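PDB 1SR4: cytolethal distending toxin protein B from Haemophilus ducreyi, which is the DNase I-like subunit of a tripartite bacterial genotoxin and probably damages the DNA of host cells, arresting their cycle. Local coordinates for residues Y86-V91 and R95-I100. Numbering follows the deposited sequence.
Sequences YSRLDV and RVNLAI
Ser87 and Leu98 form an antiparallel hydrogen-bonded pair, Ser87 N to Leu98 O at 2.8 Å and Leu98 N to Ser87 O at 3.1 Å, beyond which the two segments leave regular strand geometry and side chains take over the bonding. Asn97 turns its amide across the gap: OD1 accepts Asp90 N at 2.9 Å, nearly in line with the carbonyl bond, while ND2 is held by Gly46 O and Asn94 OD1. The Tyr86 ring stands almost perpendicular to this amide (80°), its OH also bonded to Gly46 O and its edge meeting Ala99 CB. Asp90, its CG anti to the backbone N (chi1 -166°), turns OD2 to Val96 N at 2.8 Å through the anti lone pair and to Arg95 N at 3.0 Å from above the carboxylate plane. Thr7 and Thr8 of the CdtC chain bond to the same carboxylate, placing it at the subunit interface. From the loop, Leu89 CD1 packs against Leu98 CD1 (3.8 Å), on the sheet face that also carries Ser87. The arrangement is a beta hairpin, strands 81-87 and 98-102, within one sheet of the DNase I-like fold, its connecting loop braced by Asn and Asp side chains bonded to main-chain amides.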
loop_
_atom_site.group_PDB
_atom_site.type_symbol
_atom_site.label_atom_id
_atom_site.label_comp_id
_atom_site.label_asym_id
_atom_site.label_seq_id
_atom_site.Cartn_x
_atom_site.Cartn_y
_atom_site.Cartn_z
ATOM N N TYR B 86 18.690 -4.982 -3.317
ATOM C CA TYR B 86 18.173 -4.985 -4.681
ATOM C C TYR B 86 18.865 -5.959 -5.634
ATOM O O TYR B 86 20.089 -5.959 -5.760
ATOM C CB TYR B 86 18.312 -3.538 -5.169
ATOM C CG TYR B 86 17.888 -3.199 -6.580
ATOM C CD1 TYR B 86 16.580 -3.418 -7.016
ATOM C CD2 TYR B 86 18.765 -2.521 -7.433
ATOM C CE1 TYR B 86 16.146 -2.958 -8.265
ATOM C CE2 TYR B 86 18.341 -2.054 -8.690
ATOM C CZ TYR B 86 17.028 -2.275 -9.094
ATOM O OH TYR B 86 16.601 -1.793 -10.318
ATOM N N SER B 87 18.072 -6.784 -6.300
ATOM C CA SER B 87 18.599 -7.741 -7.254
ATOM C C SER B 87 18.030 -7.344 -8.612
ATOM O O SER B 87 16.870 -7.614 -8.915
ATOM C CB SER B 87 18.163 -9.152 -6.874
ATOM O OG SER B 87 18.551 -10.067 -7.882
ATOM N N ARG B 88 18.844 -6.677 -9.421
ATOM C CA ARG B 88 18.392 -6.213 -10.723
ATOM C C ARG B 88 18.541 -7.324 -11.765
ATOM O O ARG B 88 19.448 -7.300 -12.596
ATOM C CB ARG B 88 19.195 -4.974 -11.120
ATOM C CG ARG B 88 18.707 -4.268 -12.364
ATOM C CD ARG B 88 19.627 -3.096 -12.715
ATOM N NE ARG B 88 19.250 -2.511 -13.999
ATOM C CZ ARG B 88 19.612 -2.994 -15.187
ATOM N NH1 ARG B 88 20.383 -4.072 -15.269
ATOM N NH2 ARG B 88 19.179 -2.410 -16.299
ATOM N N LEU B 89 17.640 -8.295 -11.697
ATOM C CA LEU B 89 17.638 -9.441 -12.602
ATOM C C LEU B 89 17.291 -9.121 -14.053
ATOM O O LEU B 89 17.864 -9.710 -14.979
ATOM C CB LEU B 89 16.646 -10.490 -12.087
ATOM C CG LEU B 89 16.885 -11.000 -10.662
ATOM C CD1 LEU B 89 15.709 -11.863 -10.211
ATOM C CD2 LEU B 89 18.182 -11.780 -10.613
ATOM N N ASP B 90 16.348 -8.199 -14.247
ATOM C CA ASP B 90 15.869 -7.831 -15.578
ATOM C C ASP B 90 16.791 -6.856 -16.328
ATOM O O ASP B 90 16.498 -5.667 -16.440
ATOM C CB ASP B 90 14.460 -7.229 -15.448
ATOM C CG ASP B 90 13.729 -7.132 -16.769
ATOM O OD1 ASP B 90 14.341 -7.428 -17.812
ATOM O OD2 ASP B 90 12.530 -6.763 -16.757
ATOM N N VAL B 91 17.883 -7.368 -16.880
ATOM C CA VAL B 91 18.808 -6.507 -17.603
ATOM C C VAL B 91 18.213 -6.110 -18.953
ATOM O O VAL B 91 18.681 -5.182 -19.586
ATOM C CB VAL B 91 20.177 -7.205 -17.831
ATOM C CG1 VAL B 91 20.805 -7.570 -16.483
ATOM C CG2 VAL B 91 20.004 -8.442 -18.707
ATOM N N ARG B 95 12.508 -4.142 -15.393
ATOM C CA ARG B 95 11.286 -4.069 -14.622
ATOM C C ARG B 95 11.072 -5.301 -13.727
ATOM O O ARG B 95 10.629 -5.166 -12.584
ATOM C CB ARG B 95 10.065 -3.784 -15.525
ATOM C CG ARG B 95 9.681 -4.825 -16.543
ATOM C CD ARG B 95 8.537 -4.277 -17.410
ATOM N NE ARG B 95 8.141 -5.233 -18.447
ATOM C CZ ARG B 95 7.413 -6.322 -18.226
ATOM N NH1 ARG B 95 6.982 -6.610 -16.999
ATOM N NH2 ARG B 95 7.123 -7.135 -19.231
ATOM N N VAL B 96 11.434 -6.490 -14.200
ATOM C CA VAL B 96 11.231 -7.666 -13.379
ATOM C C VAL B 96 12.413 -7.892 -12.424
ATOM O O VAL B 96 13.203 -8.829 -12.580
ATOM C CB VAL B 96 10.951 -8.899 -14.263
ATOM C CG1 VAL B 96 10.646 -10.115 -13.384
ATOM C CG2 VAL B 96 9.735 -8.604 -15.168
ATOM N N ASN B 97 12.501 -7.012 -11.425
ATOM C CA ASN B 97 13.566 -7.034 -10.425
ATOM C C ASN B 97 13.034 -7.354 -9.023
ATOM O O ASN B 97 11.854 -7.131 -8.735
ATOM C CB ASN B 97 14.270 -5.669 -10.392
ATOM C CG ASN B 97 14.881 -5.297 -11.735
ATOM O OD1 ASN B 97 15.476 -6.139 -12.395
ATOM N ND2 ASN B 97 14.734 -4.037 -12.142
ATOM N N LEU B 98 13.903 -7.869 -8.153
ATOM C CA LEU B 98 13.495 -8.200 -6.788
ATOM C C LEU B 98 14.177 -7.262 -5.804
ATOM O O LEU B 98 15.312 -6.819 -6.027
ATOM C CB LEU B 98 13.876 -9.645 -6.436
ATOM C CG LEU B 98 13.182 -10.770 -7.217
ATOM C CD1 LEU B 98 13.849 -12.105 -6.896
ATOM C CD2 LEU B 98 11.700 -10.803 -6.872
ATOM N N ALA B 99 13.489 -6.972 -4.706
ATOM C CA ALA B 99 14.034 -6.097 -3.678
ATOM C C ALA B 99 13.497 -6.492 -2.317
ATOM O O ALA B 99 12.423 -7.104 -2.202
ATOM C CB ALA B 99 13.654 -4.646 -3.962
ATOM N N ILE B 100 14.263 -6.146 -1.287
ATOM C CA ILE B 100 13.835 -6.383 0.074
ATOM C C ILE B 100 14.171 -5.109 0.824
ATOM O O ILE B 100 15.319 -4.663 0.805
ATOM C CB ILE B 100 14.569 -7.545 0.777
ATOM C CG1 ILE B 100 14.250 -8.876 0.103
ATOM C CG2 ILE B 100 14.080 -7.635 2.250
ATOM C CD1 ILE B 100 15.043 -10.050 0.679
#